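Formiminotetrahydrofolate cyclodeaminase (Thermotoga maritima, PDB 1O5H) probably catalyses the release of ammonia from 5-formiminotetrahydrofolate to give 5,10-methenyltetrahydrofolate. Local coordinates at residues K31-G36 against A95-M100; E76-A81 against K129-E134; K137-G142 against S148-A153. All coordinates share one frame; numbering follows the deposited sequence.

Contact 1. Residues K31-G36 against A95-M100; sequences KPTPGG and AFEKVM
The loop carrying P32 and T33 runs past the last turn and a half of helix 68-100, with T33 and F96 the nearest backbone neighbours at 7.3 Å between their CA atoms. This is a loop-on-helix contact at the surface of an all-helical bundle: residues 31-35 lie in the loop between helix 20-28 and helix 36-56, and G35 takes the N-cap position of the latter. No hydrogen bond joins the two segments; side-chain packing, with P32 O over one face of the F96 ring, makes the junction.

The main pair is P32 against F96. The outer end of the phenyl ring meets the proline, CE1 lying 3.9 Å from P32 CB and CZ approached by that same carbon, while P32 CG also reaches CE1. The two side chains stand at about a right angle to each other. F96 gets there because its CG is anti to the backbone N (chi1 -170°), which carries the ring off the helix and out to the loop.

Around this pair, P34 packs on M26 and V27 of helix 20-28, and both P34 and T33 touch M93 of helix 68-100. K98, pointing elsewhere on helix 68-100, forms a salt bridge with E116. Where the loop ends, G36 N donates a hydrogen bond to D149 OD1 of the second subunit; a carboxylate placed at a helix start in this way probably interacts favourably with the helix dipole.

The second pair is T33 with E97, whose side chains cross obliquely and touch without a hydrogen bond. The glutamate chain bends at chi2 (-73°) and brings its carboxylate up to the threonine, E97 OE2 ending 3.6 Å from T33 OG1 and 3.7 Å from T33 CG2.

Contact 2. Residues E76-A81 against K129-E134; sequences EAMEEA and KDLAHE
L131 is where helix 107-141 first meets M78 of helix 68-100, and the two helices run nearly antiparallel there: the axes of the two short segments approach to 11.1 Å, at 157° between their N-to-C directions. L131 CG is anti to the backbone N (chi1 172°), and from there CD1 reaches the selenium of M78, modelled as selenomethionine, at 3.7 Å (L131 CD1 to M78 SE). The two side chains cross at about a right angle. L131 also packs on A47 and A51 of helix 36-56 and on C157 of helix 147-172.

E134 closes the segment. Its aliphatic part takes the methyl end of M78, CG lying 4.0 Å from M78 CE, and its OE2 comes 4.0 Å from A77 CB. The carboxylate itself is held by R73, one turn before A77 on helix 68-100, through a salt bridge from E134 OE1 to R73 NH2. The chemistry is therefore split: the glutamate lends its carbons to a greasy seam while a charge pair spanning the same two helices probably offsets the cost of burying its acid.

Contact 3. Residues K137-G142 against S148-A153; sequences KLAEFG and SDTLNA
No flat group enters the interface of L138 and A139 with T150. The nearby F141 ring is turned elsewhere, and what lies on one of its faces is its own neighbour: E140 CG sits 4.0 Å above the ring plane, over the centre. F141 itself packs on M71 of helix 68-100.

Across the interface the work falls to T150, which offers its two branches to two consecutive residues. With chi1 at -61° its OG1 lies beside the backbone N and anti to the carbonyl carbon, which leaves CG2 anti to the N. CG2 points at the A139 backbone, 4.0 Å from A139 N, and lies 4.5 Å from the A139 CB methyl. The hydroxyl branch lies beside L138 instead, T150 OG1 being 4.2 Å from L138 CB. These are loose van der Waals contacts with no hydrogen bond across, yet the backbones are near: the CA atoms of A139 and T150 are 6.5 Å apart, a spacing that small side chains at both positions allow.

Other helices close in around this spot. L138 packs on A51 and T150 on V54 of helix 36-56, while A139 meets M205 and T150 meets L206 of helix 178-206. On another side of helix 147-172, N152 ND2 is hydrogen-bonded to N167 OD1 of the second subunit.

Helix 107-141 finishes with G142 N still bonded to L138 O at 2.8 Å; G142 then leaves helical geometry, and helix 147-172 starts back after a few residues. A short link, with backbones brought near and small side chains touching lightly beside it, is the arrangement of an alpha-alpha hairpin, here built into a long helical bundle.

Contacts 2 and 3 are neighbours, their centres 13 Å apart, and both draw on helix 107-141: contact 2 joins it to helix 68-100, while contact 3 joins its last turn to helix 147-172. Contact 1 uses the far end of helix 68-100, with its centre 26 Å from that of contact 2 and 34 Å from that of contact 3, on the opposite side of the chain's centre. The dimer brings the distant pair together: G36 at contact 1 bonds to D149, a residue of contact 3, on the second subunit. No bound ligand locates the active site, so the relation of these contacts to it stays undefined.

Contact 1. Residues K31-G36 against A95-M100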
loop_
_atom_site.group_PDB
_atom_site.type_symbol
_atom_site.label_atom_id
_atom_site.label_comp_id
_atom_site.label_asym_id
_atom_site.label_seq_id
_atom_site.Cartn_x
_atom_site.Cartn_y
_atom_site.Cartn_z
ATOM N N LYS A 31 -13.403 6.701 14.798
ATOM C CA LYS A 31 -13.857 5.395 15.220
ATOM C C LYS A 31 -12.667 4.436 15.047
ATOM O O LYS A 31 -11.804 4.669 14.206
ATOM C CB LYS A 31 -15.041 4.960 14.351
ATOM N N PRO A 32 -12.588 3.365 15.828
ATOM C CA PRO A 32 -11.515 2.411 15.629
ATOM C C PRO A 32 -11.872 1.260 14.678
ATOM O O PRO A 32 -11.092 0.319 14.607
ATOM C CB PRO A 32 -11.311 1.855 17.039
ATOM C CG PRO A 32 -12.692 1.840 17.631
ATOM C CD PRO A 32 -13.468 2.964 16.949
ATOM N N THR A 33 -13.015 1.326 13.969
ATOM C CA THR A 33 -13.589 0.145 13.267
ATOM C C THR A 33 -12.641 -0.345 12.205
ATOM O O THR A 33 -12.138 -1.458 12.385
ATOM C CB THR A 33 -15.054 0.335 12.682
ATOM O OG1 THR A 33 -15.965 0.765 13.707
ATOM C CG2 THR A 33 -15.670 -1.019 12.212
ATOM N N PRO A 34 -12.377 0.424 11.121
ATOM C CA PRO A 34 -11.338 0.011 10.144
ATOM C C PRO A 34 -9.990 0.620 10.546
ATOM O O PRO A 34 -9.801 1.830 10.482
ATOM C CB PRO A 34 -11.857 0.553 8.809
ATOM C CG PRO A 34 -12.886 1.612 9.184
ATOM C CD PRO A 34 -13.020 1.691 10.711
ATOM N N GLY A 35 -9.084 -0.225 11.022
ATOM C CA GLY A 35 -7.750 0.213 11.435
ATOM C C GLY A 35 -6.687 -0.183 10.425
ATOM O O GLY A 35 -6.998 -0.593 9.292
ATOM N N GLY A 36 -5.429 -0.060 10.838
ATOM C CA GLY A 36 -4.300 -0.341 9.965
ATOM C C GLY A 36 -4.405 -1.691 9.294
ATOM O O GLY A 36 -4.334 -1.785 8.053
ATOM N N ALA A 95 -13.026 -8.607 14.746
ATOM C CA ALA A 95 -12.146 -9.088 15.794
ATOM C C ALA A 95 -11.899 -8.004 16.822
ATOM O O ALA A 95 -11.847 -8.287 18.022
ATOM C CB ALA A 95 -10.844 -9.583 15.213
ATOM N N PHE A 96 -11.770 -6.767 16.346
ATOM C CA PHE A 96 -11.521 -5.625 17.225
ATOM C C PHE A 96 -12.709 -5.333 18.104
ATOM O O PHE A 96 -12.537 -5.018 19.266
ATOM C CB PHE A 96 -11.166 -4.361 16.446
ATOM C CG PHE A 96 -10.665 -3.237 17.314
ATOM C CD1 PHE A 96 -11.548 -2.520 18.141
ATOM C CD2 PHE A 96 -9.295 -2.888 17.305
ATOM C CE1 PHE A 96 -11.083 -1.477 18.958
ATOM C CE2 PHE A 96 -8.807 -1.835 18.112
ATOM C CZ PHE A 96 -9.707 -1.129 18.942
ATOM N N GLU A 97 -13.910 -5.411 17.541
ATOM C CA GLU A 97 -15.134 -5.210 18.321
ATOM C C GLU A 97 -15.202 -6.219 19.434
ATOM O O GLU A 97 -15.386 -5.858 20.582
ATOM C CB GLU A 97 -16.401 -5.361 17.471
ATOM C CG GLU A 97 -16.460 -4.499 16.218
ATOM C CD GLU A 97 -16.705 -3.018 16.485
ATOM O OE1 GLU A 97 -16.865 -2.622 17.662
ATOM O OE2 GLU A 97 -16.745 -2.245 15.495
ATOM N N LYS A 98 -15.055 -7.487 19.080
ATOM C CA LYS A 98 -15.081 -8.575 20.032
ATOM C C LYS A 98 -14.060 -8.428 21.178
ATOM O O LYS A 98 -14.412 -8.618 22.331
ATOM C CB LYS A 98 -14.895 -9.880 19.290
ATOM C CG LYS A 98 -15.306 -11.069 20.073
ATOM C CD LYS A 98 -14.887 -12.353 19.387
ATOM C CE LYS A 98 -15.395 -13.558 20.173
ATOM N NZ LYS A 98 -15.189 -14.833 19.432
ATOM N N VAL A 99 -12.812 -8.075 20.872
ATOM C CA VAL A 99 -11.806 -7.796 21.918
ATOM C C VAL A 99 -12.207 -6.612 22.817
ATOM O O VAL A 99 -12.252 -6.752 24.037
ATOM C CB VAL A 99 -10.382 -7.574 21.332
ATOM C CG1 VAL A 99 -9.452 -6.852 22.332
ATOM C CG2 VAL A 99 -9.777 -8.899 20.903
HETATM N N MSE A 100 -12.500 -5.458 22.213
HETATM C CA MSE A 100 -12.920 -4.274 22.961
HETATM C C MSE A 100 -14.146 -4.619 23.795
HETATM O O MSE A 100 -14.195 -4.267 24.976
HETATM C CB MSE A 100 -13.165 -3.082 22.022
HETATM C CG MSE A 100 -13.664 -1.792 22.678
HETATM SE SE MSE A 100 -15.650 -1.506 22.541
HETATM C CE MSE A 100 -16.294 -1.610 24.571
#

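Contact 2. Residues E76-A81 against K129-E134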
loop_
_atom_site.group_PDB
_atom_site.type_symbol
_atom_site.label_atom_id
_atom_site.label_comp_id
_atom_site.label_asym_id
_atom_site.label_seq_id
_atom_site.Cartn_x
_atom_site.Cartn_y
_atom_site.Cartn_z
ATOM N N GLU A 76 -6.352 -17.014 -11.504
ATOM C CA GLU A 76 -7.312 -17.676 -10.625
ATOM C C GLU A 76 -6.936 -17.517 -9.153
ATOM O O GLU A 76 -7.806 -17.238 -8.329
ATOM C CB GLU A 76 -7.487 -19.156 -11.031
ATOM C CG GLU A 76 -8.000 -20.092 -9.939
ATOM C CD GLU A 76 -9.505 -20.053 -9.751
ATOM O OE1 GLU A 76 -10.189 -20.974 -10.270
ATOM O OE2 GLU A 76 -9.997 -19.113 -9.080
ATOM N N ALA A 77 -5.653 -17.671 -8.831
ATOM C CA ALA A 77 -5.181 -17.500 -7.447
ATOM C C ALA A 77 -5.323 -16.061 -6.933
ATOM O O ALA A 77 -5.667 -15.829 -5.768
ATOM C CB ALA A 77 -3.742 -17.979 -7.294
HETATM N N MSE A 78 -5.057 -15.099 -7.805
HETATM C CA MSE A 78 -5.161 -13.704 -7.425
HETATM C C MSE A 78 -6.617 -13.301 -7.275
HETATM O O MSE A 78 -6.956 -12.381 -6.535
HETATM C CB MSE A 78 -4.445 -12.817 -8.436
HETATM C CG MSE A 78 -2.939 -13.034 -8.470
HETATM SE SE MSE A 78 -2.074 -12.940 -6.696
HETATM C CE MSE A 78 -2.386 -14.733 -5.950
ATOM N N GLU A 79 -7.482 -14.001 -7.981
ATOM C CA GLU A 79 -8.897 -13.768 -7.833
ATOM C C GLU A 79 -9.337 -14.221 -6.451
ATOM O O GLU A 79 -10.083 -13.519 -5.759
ATOM C CB GLU A 79 -9.665 -14.507 -8.923
ATOM C CG GLU A 79 -9.674 -13.785 -10.265
ATOM C CD GLU A 79 -10.453 -12.476 -10.226
ATOM O OE1 GLU A 79 -11.127 -12.193 -9.202
ATOM O OE2 GLU A 79 -10.395 -11.726 -11.220
ATOM N N GLU A 80 -8.853 -15.397 -6.054
ATOM C CA GLU A 80 -9.259 -16.024 -4.802
ATOM C C GLU A 80 -8.599 -15.297 -3.633
ATOM O O GLU A 80 -9.185 -15.203 -2.548
ATOM C CB GLU A 80 -8.932 -17.525 -4.798
ATOM N N ALA A 81 -7.398 -14.762 -3.852
ATOM C CA ALA A 81 -6.702 -14.042 -2.785
ATOM C C ALA A 81 -7.415 -12.738 -2.422
ATOM O O ALA A 81 -7.511 -12.375 -1.258
ATOM C CB ALA A 81 -5.294 -13.777 -3.155
ATOM N N LYS A 129 2.480 -13.917 1.760
ATOM C CA LYS A 129 3.449 -14.926 1.346
ATOM C C LYS A 129 3.079 -15.538 -0.030
ATOM O O LYS A 129 3.942 -15.722 -0.898
ATOM C CB LYS A 129 3.584 -16.015 2.414
ATOM C CG LYS A 129 4.542 -17.176 2.105
ATOM C CD LYS A 129 3.902 -18.274 1.271
ATOM C CE LYS A 129 2.726 -18.977 1.956
ATOM N NZ LYS A 129 3.040 -19.507 3.313
ATOM N N ASP A 130 1.805 -15.845 -0.240
ATOM C CA ASP A 130 1.396 -16.373 -1.534
ATOM C C ASP A 130 1.636 -15.358 -2.620
ATOM O O ASP A 130 2.145 -15.700 -3.660
ATOM C CB ASP A 130 -0.069 -16.767 -1.523
ATOM C CG ASP A 130 -0.330 -17.971 -0.655
ATOM O OD1 ASP A 130 0.619 -18.780 -0.476
ATOM O OD2 ASP A 130 -1.446 -18.187 -0.124
ATOM N N LEU A 131 1.271 -14.102 -2.368
ATOM C CA LEU A 131 1.415 -13.069 -3.371
ATOM C C LEU A 131 2.867 -12.945 -3.734
ATOM O O LEU A 131 3.205 -12.882 -4.903
ATOM C CB LEU A 131 0.866 -11.739 -2.867
ATOM C CG LEU A 131 1.120 -10.521 -3.760
ATOM C CD1 LEU A 131 0.504 -10.730 -5.127
ATOM C CD2 LEU A 131 0.590 -9.225 -3.139
ATOM N N ALA A 132 3.733 -12.950 -2.732
ATOM C CA ALA A 132 5.157 -12.783 -2.990
ATOM C C ALA A 132 5.648 -13.861 -3.928
ATOM O O ALA A 132 6.283 -13.559 -4.903
ATOM C CB ALA A 132 5.937 -12.802 -1.707
ATOM N N HIS A 133 5.332 -15.117 -3.646
ATOM C CA HIS A 133 5.776 -16.227 -4.492
ATOM C C HIS A 133 5.303 -16.072 -5.928
ATOM O O HIS A 133 6.031 -16.429 -6.863
ATOM C CB HIS A 133 5.365 -17.605 -3.939
ATOM C CG HIS A 133 6.296 -18.140 -2.887
ATOM N ND1 HIS A 133 7.576 -18.575 -3.169
ATOM C CD2 HIS A 133 6.134 -18.308 -1.550
ATOM C CE1 HIS A 133 8.162 -18.984 -2.054
ATOM N NE2 HIS A 133 7.309 -18.832 -1.057
ATOM N N GLU A 134 4.109 -15.523 -6.125
ATOM C CA GLU A 134 3.621 -15.329 -7.476
ATOM C C GLU A 134 4.349 -14.191 -8.168
ATOM O O GLU A 134 4.624 -14.254 -9.380
ATOM C CB GLU A 134 2.120 -15.079 -7.502
ATOM C CG GLU A 134 1.260 -16.157 -6.838
ATOM C CD GLU A 134 1.270 -17.504 -7.543
ATOM O OE1 GLU A 134 2.286 -17.895 -8.149
ATOM O OE2 GLU A 134 0.245 -18.202 -7.467
#

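Contact 3. Residues K137-G142 against S148-A153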
loop_
_atom_site.group_PDB
_atom_site.type_symbol
_atom_site.label_atom_id
_atom_site.label_comp_id
_atom_site.label_asym_id
_atom_site.label_seq_id
_atom_site.Cartn_x
_atom_site.Cartn_y
_atom_site.Cartn_z
ATOM N N LYS A 137 7.388 -15.510 -9.560
ATOM C CA LYS A 137 7.142 -16.162 -10.838
ATOM C C LYS A 137 6.898 -15.119 -11.912
ATOM O O LYS A 137 7.456 -15.218 -12.999
ATOM C CB LYS A 137 6.006 -17.181 -10.747
ATOM C CG LYS A 137 6.465 -18.492 -10.105
ATOM C CD LYS A 137 5.320 -19.374 -9.609
ATOM C CE LYS A 137 5.876 -20.556 -8.834
ATOM N NZ LYS A 137 4.952 -21.717 -8.837
ATOM N N LEU A 138 6.126 -14.081 -11.598
ATOM C CA LEU A 138 5.864 -13.053 -12.601
ATOM C C LEU A 138 7.133 -12.269 -13.011
ATOM O O LEU A 138 7.365 -12.009 -14.187
ATOM C CB LEU A 138 4.780 -12.106 -12.116
ATOM C CG LEU A 138 3.389 -12.715 -11.969
ATOM C CD1 LEU A 138 2.462 -11.722 -11.334
ATOM C CD2 LEU A 138 2.816 -13.163 -13.293
ATOM N N ALA A 139 7.963 -11.903 -12.036
ATOM C CA ALA A 139 9.222 -11.258 -12.346
ATOM C C ALA A 139 9.983 -12.056 -13.377
ATOM O O ALA A 139 10.625 -11.478 -14.259
ATOM C CB ALA A 139 10.068 -11.111 -11.106
ATOM N N GLU A 140 9.919 -13.380 -13.282
ATOM C CA GLU A 140 10.823 -14.198 -14.078
ATOM C C GLU A 140 10.229 -14.594 -15.417
ATOM O O GLU A 140 10.886 -14.510 -16.427
ATOM C CB GLU A 140 11.256 -15.430 -13.287
ATOM C CG GLU A 140 12.420 -16.186 -13.906
ATOM C CD GLU A 140 12.742 -17.461 -13.144
ATOM O OE1 GLU A 140 12.313 -17.584 -11.960
ATOM O OE2 GLU A 140 13.424 -18.337 -13.737
ATOM N N PHE A 141 8.964 -14.996 -15.406
ATOM C CA PHE A 141 8.295 -15.570 -16.575
ATOM C C PHE A 141 7.183 -14.704 -17.123
ATOM O O PHE A 141 6.633 -14.999 -18.154
ATOM C CB PHE A 141 7.710 -16.928 -16.223
ATOM C CG PHE A 141 8.724 -17.906 -15.724
ATOM C CD1 PHE A 141 9.719 -18.402 -16.579
ATOM C CD2 PHE A 141 8.686 -18.345 -14.399
ATOM C CE1 PHE A 141 10.668 -19.323 -16.120
ATOM C CE2 PHE A 141 9.626 -19.271 -13.916
ATOM C CZ PHE A 141 10.621 -19.765 -14.776
ATOM N N GLY A 142 6.844 -13.627 -16.434
ATOM C CA GLY A 142 5.757 -12.766 -16.874
ATOM C C GLY A 142 6.195 -11.813 -17.955
ATOM O O GLY A 142 7.379 -11.749 -18.309
ATOM N N SER A 148 7.337 -3.063 -14.317
ATOM C CA SER A 148 6.998 -1.986 -13.398
ATOM C C SER A 148 5.827 -2.403 -12.501
ATOM O O SER A 148 5.888 -2.281 -11.276
ATOM C CB SER A 148 6.672 -0.709 -14.158
ATOM O OG SER A 148 5.294 -0.644 -14.439
ATOM N N ASP A 149 4.767 -2.935 -13.101
ATOM C CA ASP A 149 3.605 -3.308 -12.306
ATOM C C ASP A 149 3.893 -4.437 -11.337
ATOM O O ASP A 149 3.385 -4.451 -10.230
ATOM C CB ASP A 149 2.430 -3.640 -13.189
ATOM C CG ASP A 149 1.901 -2.441 -13.896
ATOM O OD1 ASP A 149 1.832 -1.368 -13.257
ATOM O OD2 ASP A 149 1.529 -2.467 -15.088
ATOM N N THR A 150 4.717 -5.378 -11.740
ATOM C CA THR A 150 5.157 -6.403 -10.817
ATOM C C THR A 150 5.913 -5.802 -9.644
ATOM O O THR A 150 5.647 -6.155 -8.491
ATOM C CB THR A 150 6.052 -7.368 -11.544
ATOM O OG1 THR A 150 5.293 -7.970 -12.605
ATOM C CG2 THR A 150 6.447 -8.524 -10.623
ATOM N N LEU A 151 6.855 -4.906 -9.942
ATOM C CA LEU A 151 7.683 -4.293 -8.919
ATOM C C LEU A 151 6.783 -3.546 -7.974
ATOM O O LEU A 151 6.895 -3.674 -6.767
ATOM C CB LEU A 151 8.670 -3.324 -9.537
ATOM C CG LEU A 151 10.136 -3.528 -9.177
ATOM C CD1 LEU A 151 10.889 -2.341 -9.640
ATOM C CD2 LEU A 151 10.376 -3.775 -7.669
ATOM N N ASN A 152 5.857 -2.790 -8.535
ATOM C CA ASN A 152 4.953 -2.026 -7.737
ATOM C C ASN A 152 4.262 -2.957 -6.801
ATOM O O ASN A 152 4.123 -2.657 -5.607
ATOM C CB ASN A 152 3.940 -1.321 -8.629
ATOM C CG ASN A 152 4.533 -0.146 -9.349
ATOM O OD1 ASN A 152 5.712 0.205 -9.148
ATOM N ND2 ASN A 152 3.723 0.499 -10.164
ATOM N N ALA A 153 3.838 -4.104 -7.324
ATOM C CA ALA A 153 3.105 -5.036 -6.492
ATOM C C ALA A 153 4.011 -5.618 -5.416
ATOM O O ALA A 153 3.572 -5.829 -4.287
ATOM C CB ALA A 153 2.467 -6.094 -7.297
#